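Local structure of outer membrane protein Omp121 (Bacteroides thetaiotaomicron, 5FQ8) at residues B[196-200]-B[238-242]; B[850-854]-B[877-883]; B[855-861]-B[872-878]. The protein probably carries nutrients across the bacterial outer membrane as a TonB-dependent transporter, its beta barrel working alongside partner lipoproteins. One frame throughout, in Å; residues are numbered along the deposited sequence.

Contact 1: residues B[196-200]-B[238-242]; sequences NEFGM and YVAMP
N196 and A240 mark the closest backbone approach of the two loops, with CA atoms 5.7 Å apart. The end-to-end directions of 196-200 and 238-242 differ by 133°, and about 252 Å² of surface is buried between them.

The first kind of contact is van der Waals packing of an alanine methyl and a proline ring against N196. A240 turns its methyl group toward the other loop, so that A240 CB sits 3.8 Å from N196 CB and 3.6 Å from N196 O. The amide of N196 runs on to the proline ring, which it crosses at about a right angle: N196 CG is 3.8 Å from P242 CB, and N196 OD1 is 3.5 Å from the same carbon. With CG beside the backbone N (chi1 -68°), the amide reaches P242 while the stem stays against A240. OD1 accepts a hydrogen bond from R339.

The second kind involves an aromatic ring and the backbone. Y238 extends its phenol to the chain at G199, where no side chain intervenes; Y238 CZ is 3.7 Å from G199 CA. The hydroxyl has a weak hydrogen bond with P216 O. M200 N lies at the ring edge, 3.3 Å from Y238 OH, but the angle is poor for a hydrogen bond, and this amide instead donates to D340. H206 meets the Y238 ring edge-to-face. With CG anti to the backbone N (chi1 -165°), the ring is carried toward the glycine.

The 196-200 loop includes E197, a calcium ligand in a structure of this protein, though its carboxylate is not within bonding distance of the ion here; OE2 forms a salt bridge with R217. The contact joins irregular connections between barrel strands 177-188 and 252-264, an elaborated interstrand loop of a TonB-dependent receptor barrel.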
loop_
_atom_site.group_PDB
_atom_site.type_symbol
_atom_site.label_atom_id
_atom_site.label_comp_id
_atom_site.label_asym_id
_atom_site.label_seq_id
_atom_site.Cartn_x
_atom_site.Cartn_y
_atom_site.Cartn_z
ATOM N N ASN B 196 -25.019 34.006 21.458
ATOM C CA ASN B 196 -24.244 34.075 22.693
ATOM C C ASN B 196 -25.158 34.100 23.910
ATOM O O ASN B 196 -24.816 34.679 24.936
ATOM C CB ASN B 196 -23.301 35.286 22.722
ATOM C CG ASN B 196 -22.162 35.177 21.710
ATOM O OD1 ASN B 196 -21.235 34.388 21.880
ATOM N ND2 ASN B 196 -22.206 36.004 20.683
ATOM N N GLU B 197 -26.324 33.474 23.804
ATOM C CA GLU B 197 -27.298 33.488 24.879
ATOM C C GLU B 197 -27.218 32.255 25.766
ATOM O O GLU B 197 -27.373 32.369 26.986
ATOM C CB GLU B 197 -28.701 33.616 24.290
ATOM C CG GLU B 197 -29.729 34.221 25.219
ATOM C CD GLU B 197 -31.094 34.355 24.580
ATOM O OE1 GLU B 197 -31.185 34.288 23.338
ATOM O OE2 GLU B 197 -32.075 34.529 25.327
ATOM N N PHE B 198 -26.951 31.084 25.190
ATOM C CA PHE B 198 -26.942 29.824 25.921
ATOM C C PHE B 198 -25.614 29.106 25.718
ATOM O O PHE B 198 -24.976 29.224 24.674
ATOM C CB PHE B 198 -28.098 28.925 25.477
ATOM C CG PHE B 198 -29.394 29.650 25.264
ATOM C CD1 PHE B 198 -30.270 29.853 26.313
ATOM C CD2 PHE B 198 -29.738 30.121 24.011
ATOM C CE1 PHE B 198 -31.448 30.508 26.116
ATOM C CE2 PHE B 198 -30.923 30.777 23.807
ATOM C CZ PHE B 198 -31.778 30.971 24.862
ATOM N N GLY B 199 -25.209 28.326 26.718
ATOM C CA GLY B 199 -23.927 27.677 26.708
ATOM C C GLY B 199 -24.004 26.169 26.595
ATOM O O GLY B 199 -24.996 25.593 26.124
ATOM N N MET B 200 -22.928 25.521 27.030
ATOM C CA MET B 200 -22.762 24.088 26.860
ATOM C C MET B 200 -23.912 23.321 27.475
ATOM O O MET B 200 -24.228 23.491 28.650
ATOM C CB MET B 200 -21.453 23.647 27.508
ATOM C CG MET B 200 -21.222 22.150 27.567
ATOM S SD MET B 200 -19.653 21.805 28.311
ATOM C CE MET B 200 -19.726 22.878 29.716
ATOM N N TYR B 238 -19.932 30.772 34.032
ATOM C CA TYR B 238 -20.787 30.397 32.909
ATOM C C TYR B 238 -21.153 31.661 32.135
ATOM O O TYR B 238 -22.205 32.270 32.324
ATOM C CB TYR B 238 -22.007 29.646 33.422
ATOM C CG TYR B 238 -22.774 28.910 32.361
ATOM C CD1 TYR B 238 -22.118 28.143 31.415
ATOM C CD2 TYR B 238 -24.155 28.968 32.315
ATOM C CE1 TYR B 238 -22.806 27.469 30.448
ATOM C CE2 TYR B 238 -24.854 28.292 31.348
ATOM C CZ TYR B 238 -24.167 27.544 30.417
ATOM O OH TYR B 238 -24.824 26.858 29.438
ATOM N N VAL B 239 -20.245 32.075 31.253
ATOM C CA VAL B 239 -20.432 33.276 30.453
ATOM C C VAL B 239 -20.089 32.957 29.014
ATOM O O VAL B 239 -19.431 31.964 28.718
ATOM C CB VAL B 239 -19.571 34.460 30.941
ATOM C CG1 VAL B 239 -19.972 34.880 32.327
ATOM C CG2 VAL B 239 -18.122 34.095 30.913
ATOM N N ALA B 240 -20.523 33.826 28.117
ATOM C CA ALA B 240 -20.246 33.630 26.706
ATOM C C ALA B 240 -18.875 34.176 26.340
ATOM O O ALA B 240 -18.396 35.153 26.917
ATOM C CB ALA B 240 -21.306 34.309 25.847
ATOM N N MET B 241 -18.243 33.537 25.363
ATOM C CA MET B 241 -16.958 33.972 24.833
ATOM C C MET B 241 -17.133 34.207 23.341
ATOM O O MET B 241 -16.735 33.371 22.520
ATOM C CB MET B 241 -15.874 32.943 25.116
ATOM C CG MET B 241 -15.662 32.693 26.565
ATOM S SD MET B 241 -13.936 32.479 26.836
ATOM C CE MET B 241 -13.843 32.104 28.558
ATOM N N PRO B 242 -17.697 35.349 22.956
ATOM C CA PRO B 242 -18.141 35.518 21.570
ATOM C C PRO B 242 -17.024 35.473 20.561
ATOM O O PRO B 242 -17.271 35.167 19.393
ATOM C CB PRO B 242 -18.806 36.896 21.596
ATOM C CG PRO B 242 -19.126 37.142 23.007
ATOM C CD PRO B 242 -18.050 36.506 23.784
#

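Contact 2: residues B[850-854]-B[877-883]; sequences DRNPL and PITSSNI. With CA (calcium ion), chain N.
L854 and I878 pair as a single antiparallel bridge, two hydrogen bonds with no neighbouring pair between these segments to extend them. I878 N donates to L854 O over 2.7 Å at a nearly straight 165°, and L854 N returns a bond to I878 O over 3.2 Å. Beside the pair, P853 CA makes a CA-H...O contact of 3.3 Å with I878 O, so this oxygen receives both an amide and a weaker C-H donor.

Side chains add a second patch of packing. I883, on helix 880-889, directs its side chain toward the loop, where CD1 comes to 3.4 Å from N852 O and meets L854 CD2 at 3.8 Å, the two side chains crossing at about a right angle. L854 holds CG between its backbone N and carbonyl carbon (chi1 71°), and its end thereby approaches the helix. S880 OG packs on the proline ring of P853 but has its hydrogen bond with an acidic side chain of another protein's chain. The guanidinium group of R851 donates to T846, S213 and G841, tying this loop to others.

At the start of 850-854, D850 takes a calcium ion with both carboxylate oxygens, OD1 at 2.0 Å and OD2 at 2.8 Å from the metal, which also carries a water. Backbone bonds and apolar packing join 852-854 to the residues just before helix 880-889 and to I883 on it. The D850 carboxylate is shared between calcium and a basic side chain of another protein's chain, two positive partners that would be expected to stabilise its ionised form.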
loop_
_atom_site.group_PDB
_atom_site.type_symbol
_atom_site.label_atom_id
_atom_site.label_comp_id
_atom_site.label_asym_id
_atom_site.label_seq_id
_atom_site.Cartn_x
_atom_site.Cartn_y
_atom_site.Cartn_z
ATOM N N ASP B 850 -36.371 32.362 22.298
ATOM C CA ASP B 850 -35.712 32.305 23.595
ATOM C C ASP B 850 -35.722 30.874 24.109
ATOM O O ASP B 850 -35.619 30.613 25.309
ATOM C CB ASP B 850 -36.348 33.269 24.591
ATOM C CG ASP B 850 -36.333 34.697 24.091
ATOM O OD1 ASP B 850 -36.539 34.907 22.877
ATOM O OD2 ASP B 850 -36.161 35.576 24.951
ATOM N N ARG B 851 -35.869 29.949 23.168
ATOM C CA ARG B 851 -35.786 28.520 23.408
ATOM C C ARG B 851 -36.826 28.055 24.424
ATOM O O ARG B 851 -36.648 27.050 25.111
ATOM C CB ARG B 851 -34.363 28.133 23.812
ATOM C CG ARG B 851 -33.473 28.052 22.597
ATOM C CD ARG B 851 -32.076 27.634 22.936
ATOM N NE ARG B 851 -31.234 27.698 21.754
ATOM C CZ ARG B 851 -29.914 27.596 21.782
ATOM N NH1 ARG B 851 -29.301 27.418 22.932
ATOM N NH2 ARG B 851 -29.212 27.662 20.662
ATOM N N ASN B 852 -37.916 28.767 24.500
ATOM C CA ASN B 852 -39.029 28.331 25.309
ATOM C C ASN B 852 -39.920 27.395 24.506
ATOM O O ASN B 852 -39.933 27.449 23.277
ATOM C CB ASN B 852 -39.830 29.527 25.775
ATOM C CG ASN B 852 -39.057 30.395 26.706
ATOM O OD1 ASN B 852 -38.368 29.911 27.593
ATOM N ND2 ASN B 852 -39.155 31.697 26.506
ATOM N N PRO B 853 -40.667 26.523 25.176
ATOM C CA PRO B 853 -41.538 25.588 24.461
ATOM C C PRO B 853 -42.442 26.322 23.506
ATOM O O PRO B 853 -43.000 27.360 23.836
ATOM C CB PRO B 853 -42.328 24.924 25.586
ATOM C CG PRO B 853 -42.155 25.786 26.757
ATOM C CD PRO B 853 -40.797 26.359 26.626
ATOM N N LEU B 854 -42.569 25.805 22.304
ATOM C CA LEU B 854 -43.228 26.593 21.286
ATOM C C LEU B 854 -44.015 25.695 20.359
ATOM O O LEU B 854 -43.619 24.566 20.080
ATOM C CB LEU B 854 -42.221 27.411 20.495
ATOM C CG LEU B 854 -41.316 26.652 19.546
ATOM C CD1 LEU B 854 -41.757 26.874 18.131
ATOM C CD2 LEU B 854 -39.931 27.134 19.757
ATOM N N PRO B 877 -46.889 21.468 21.815
ATOM C CA PRO B 877 -45.660 22.250 21.755
ATOM C C PRO B 877 -44.454 21.367 21.503
ATOM O O PRO B 877 -44.447 20.171 21.792
ATOM C CB PRO B 877 -45.590 22.880 23.145
ATOM C CG PRO B 877 -46.241 21.885 24.013
ATOM C CD PRO B 877 -47.358 21.299 23.200
ATOM N N ILE B 878 -43.433 21.982 20.928
ATOM C CA ILE B 878 -42.106 21.392 20.931
ATOM C C ILE B 878 -41.488 21.719 22.278
ATOM O O ILE B 878 -41.315 22.886 22.619
ATOM C CB ILE B 878 -41.249 21.935 19.784
ATOM C CG1 ILE B 878 -41.865 21.596 18.440
ATOM C CG2 ILE B 878 -39.890 21.348 19.862
ATOM C CD1 ILE B 878 -41.115 22.223 17.292
ATOM N N THR B 879 -41.189 20.701 23.057
ATOM C CA THR B 879 -40.734 20.964 24.406
ATOM C C THR B 879 -39.326 21.534 24.394
ATOM O O THR B 879 -38.585 21.414 23.419
ATOM C CB THR B 879 -40.767 19.688 25.247
ATOM O OG1 THR B 879 -39.937 18.690 24.643
ATOM C CG2 THR B 879 -42.185 19.164 25.346
ATOM N N SER B 880 -38.973 22.179 25.501
ATOM C CA SER B 880 -37.621 22.682 25.671
ATOM C C SER B 880 -36.610 21.600 25.379
ATOM O O SER B 880 -35.617 21.830 24.685
ATOM C CB SER B 880 -37.435 23.176 27.095
ATOM O OG SER B 880 -38.576 23.882 27.507
ATOM N N SER B 881 -36.870 20.399 25.889
ATOM C CA SER B 881 -35.926 19.308 25.754
ATOM C C SER B 881 -35.769 18.870 24.310
ATOM O O SER B 881 -34.754 18.261 23.961
ATOM C CB SER B 881 -36.375 18.132 26.623
ATOM O OG SER B 881 -35.372 17.136 26.700
ATOM N N ASN B 882 -36.743 19.162 23.455
ATOM C CA ASN B 882 -36.654 18.738 22.067
ATOM C C ASN B 882 -36.356 19.872 21.099
ATOM O O ASN B 882 -36.260 19.621 19.896
ATOM C CB ASN B 882 -37.947 18.050 21.627
ATOM C CG ASN B 882 -38.111 16.659 22.208
ATOM O OD1 ASN B 882 -37.150 15.975 22.533
ATOM N ND2 ASN B 882 -39.354 16.234 22.332
ATOM N N ILE B 883 -36.194 21.105 21.577
ATOM C CA ILE B 883 -35.938 22.209 20.659
ATOM C C ILE B 883 -34.637 21.985 19.912
ATOM O O ILE B 883 -34.529 22.298 18.723
ATOM C CB ILE B 883 -35.944 23.550 21.414
ATOM C CG1 ILE B 883 -37.375 24.026 21.599
ATOM C CG2 ILE B 883 -35.159 24.612 20.667
ATOM C CD1 ILE B 883 -37.474 25.423 22.055
HETATM CA CA CA N . -35.016 36.174 22.519
HETATM O O HOH W 1 -33.902 37.339 20.905
#

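Contact 3: residues B[855-861]-B[872-878]; sequences IVPNSVN and VENTTPI
S859 and N874 interlock side chains at the open end of the beta hairpin formed by strands 859-865 and 868-873. The pairing there is antiparallel: N861 and V872 are a hydrogen-bonded pair, with N861 N 2.7 Å from V872 O, and V860 and E873 are the adjoining non-hydrogen-bonded pair. N874 N continues the pattern by donating to S859 O.

Before the strand, a type II turn runs from V856 to S859. The serine hydroxyl lies between its own N and carbonyl carbon (chi1 49°), a rotation that points OG back into the turn, where it donates to V856 O over 2.8 Å. S859 OG in turn accepts from N874 ND2 at 2.9 Å, almost exactly in the amide plane. N874 places CG trans to its N (chi1 166°), and its amide is gripped on both ends: OD1 accepts from T876 N at 2.8 Å in an Asx turn, while ND2 makes a further bond to T876 O. These bonds would fix its rotation firmly.

Apolar side-chain ends pack where 855-856 runs beside 875-878. I855 extends along 874-877, its CG1 lying 4.0 Å from P877 CB; V856 CG2 is 3.7 Å from I878 CD1, and both side chains of this second pair touch Y886 of helix 880-889. Strand 777-778 borders the hairpin on its 859-865 side, and T876 OG1 is hydrogen-bonded to S781 O. A water accepts from V856 N at 3.0 Å and gives a weak bond to T876 O, the carbonyl that N874 ND2 also uses.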
loop_
_atom_site.group_PDB
_atom_site.type_symbol
_atom_site.label_atom_id
_atom_site.label_comp_id
_atom_site.label_asym_id
_atom_site.label_seq_id
_atom_site.Cartn_x
_atom_site.Cartn_y
_atom_site.Cartn_z
ATOM N N ILE B 855 -45.134 26.216 19.885
ATOM C CA ILE B 855 -45.936 25.550 18.876
ATOM C C ILE B 855 -45.605 26.168 17.535
ATOM O O ILE B 855 -45.735 27.378 17.357
ATOM C CB ILE B 855 -47.434 25.655 19.188
ATOM C CG1 ILE B 855 -47.796 24.713 20.332
ATOM C CG2 ILE B 855 -48.236 25.299 17.970
ATOM C CD1 ILE B 855 -49.235 24.728 20.729
ATOM N N VAL B 856 -45.142 25.344 16.610
ATOM C CA VAL B 856 -44.837 25.781 15.253
ATOM C C VAL B 856 -46.013 26.595 14.737
ATOM O O VAL B 856 -47.148 26.126 14.787
ATOM C CB VAL B 856 -44.542 24.583 14.338
ATOM C CG1 VAL B 856 -44.367 25.036 12.909
ATOM C CG2 VAL B 856 -43.307 23.875 14.807
ATOM N N PRO B 857 -45.802 27.822 14.284
ATOM C CA PRO B 857 -46.926 28.627 13.816
ATOM C C PRO B 857 -47.557 28.021 12.573
ATOM O O PRO B 857 -46.857 27.554 11.671
ATOM C CB PRO B 857 -46.282 29.990 13.530
ATOM C CG PRO B 857 -45.148 30.042 14.446
ATOM C CD PRO B 857 -44.595 28.644 14.422
ATOM N N ASN B 858 -48.893 28.012 12.558
ATOM C CA ASN B 858 -49.715 27.505 11.462
ATOM C C ASN B 858 -49.750 25.988 11.413
ATOM O O ASN B 858 -49.950 25.412 10.346
ATOM C CB ASN B 858 -49.226 28.032 10.111
ATOM C CG ASN B 858 -50.162 29.042 9.521
ATOM O OD1 ASN B 858 -50.875 29.736 10.245
ATOM N ND2 ASN B 858 -50.181 29.128 8.197
ATOM N N SER B 859 -49.576 25.332 12.543
ATOM C CA SER B 859 -49.396 23.892 12.544
ATOM C C SER B 859 -50.726 23.161 12.602
ATOM O O SER B 859 -51.668 23.600 13.259
ATOM C CB SER B 859 -48.523 23.480 13.724
ATOM O OG SER B 859 -48.978 24.060 14.928
ATOM N N VAL B 860 -50.797 22.038 11.901
ATOM C CA VAL B 860 -51.939 21.145 11.968
ATOM C C VAL B 860 -51.450 19.770 12.378
ATOM O O VAL B 860 -50.255 19.513 12.468
ATOM C CB VAL B 860 -52.689 21.063 10.635
ATOM C CG1 VAL B 860 -53.060 22.442 10.176
ATOM C CG2 VAL B 860 -51.823 20.379 9.618
ATOM N N ASN B 861 -52.397 18.887 12.641
ATOM C CA ASN B 861 -52.130 17.467 12.768
ATOM C C ASN B 861 -52.912 16.762 11.678
ATOM O O ASN B 861 -54.032 17.151 11.372
ATOM C CB ASN B 861 -52.516 16.940 14.140
ATOM C CG ASN B 861 -51.706 17.564 15.241
ATOM O OD1 ASN B 861 -50.688 18.168 14.983
ATOM N ND2 ASN B 861 -52.149 17.416 16.471
ATOM N N VAL B 872 -56.328 19.136 11.814
ATOM C CA VAL B 872 -56.775 19.737 13.065
ATOM C C VAL B 872 -55.691 20.675 13.570
ATOM O O VAL B 872 -54.506 20.351 13.484
ATOM C CB VAL B 872 -57.079 18.656 14.119
ATOM C CG1 VAL B 872 -57.348 19.290 15.463
ATOM C CG2 VAL B 872 -58.248 17.825 13.686
ATOM N N GLU B 873 -56.092 21.834 14.096
ATOM C CA GLU B 873 -55.133 22.757 14.691
ATOM C C GLU B 873 -54.252 22.026 15.686
ATOM O O GLU B 873 -54.738 21.301 16.554
ATOM C CB GLU B 873 -55.838 23.919 15.391
ATOM C CG GLU B 873 -54.872 24.791 16.199
ATOM C CD GLU B 873 -55.545 25.885 17.013
ATOM O OE1 GLU B 873 -56.656 26.307 16.647
ATOM O OE2 GLU B 873 -54.955 26.316 18.025
ATOM N N ASN B 874 -52.952 22.216 15.549
ATOM C CA ASN B 874 -52.009 21.509 16.386
ATOM C C ASN B 874 -51.934 22.148 17.759
ATOM O O ASN B 874 -51.730 23.352 17.885
ATOM C CB ASN B 874 -50.632 21.501 15.748
ATOM C CG ASN B 874 -49.578 21.082 16.718
ATOM O OD1 ASN B 874 -49.739 20.100 17.431
ATOM N ND2 ASN B 874 -48.505 21.848 16.791
ATOM N N THR B 875 -52.059 21.325 18.784
ATOM C CA THR B 875 -51.975 21.762 20.162
ATOM C C THR B 875 -50.654 21.403 20.820
ATOM O O THR B 875 -50.404 21.827 21.951
ATOM C CB THR B 875 -53.123 21.133 20.937
ATOM O OG1 THR B 875 -54.299 21.263 20.152
ATOM C CG2 THR B 875 -53.349 21.831 22.234
ATOM N N THR B 876 -49.799 20.644 20.144
ATOM C CA THR B 876 -48.638 20.088 20.805
ATOM C C THR B 876 -47.467 21.044 20.703
ATOM O O THR B 876 -47.081 21.415 19.591
ATOM C CB THR B 876 -48.252 18.757 20.209
ATOM O OG1 THR B 876 -49.401 17.911 20.139
ATOM C CG2 THR B 876 -47.268 18.113 21.109
ATOM N N PRO B 877 -46.889 21.468 21.815
ATOM C CA PRO B 877 -45.660 22.250 21.755
ATOM C C PRO B 877 -44.454 21.367 21.503
ATOM O O PRO B 877 -44.447 20.171 21.792
ATOM C CB PRO B 877 -45.590 22.880 23.145
ATOM C CG PRO B 877 -46.241 21.885 24.013
ATOM C CD PRO B 877 -47.358 21.299 23.200
ATOM N N ILE B 878 -43.433 21.982 20.928
ATOM C CA ILE B 878 -42.106 21.392 20.931
ATOM C C ILE B 878 -41.488 21.719 22.278
ATOM O O ILE B 878 -41.315 22.886 22.619
ATOM C CB ILE B 878 -41.249 21.935 19.784
ATOM C CG1 ILE B 878 -41.865 21.596 18.440
ATOM C CG2 ILE B 878 -39.890 21.348 19.862
ATOM C CD1 ILE B 878 -41.115 22.223 17.292
HETATM O O HOH W 2 -45.072 22.344 17.001
#

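Overall arrangement
Contact 1 closes early in the chain, before contacts 2 and 3 open; contact 3 then lies within the loop that contact 2 brackets, and the two share P877 and I878 as strand 868-873 leads into helix 880-889. The centre of contact 2 is about 19 Å from that of contact 1 and about 13 Å from that of contact 3. Contacts 1 and 2 meet at F198 against R851, and E197 OE2 comes within 4.2 Å of D850 OD2, one of the two D850 oxygens on calcium; the cation, with R217 at E197, probably offsets the closeness of these carboxylates. All three lie on one side of the chain's centre, consistent with loops beyond the barrel that meet other proteins.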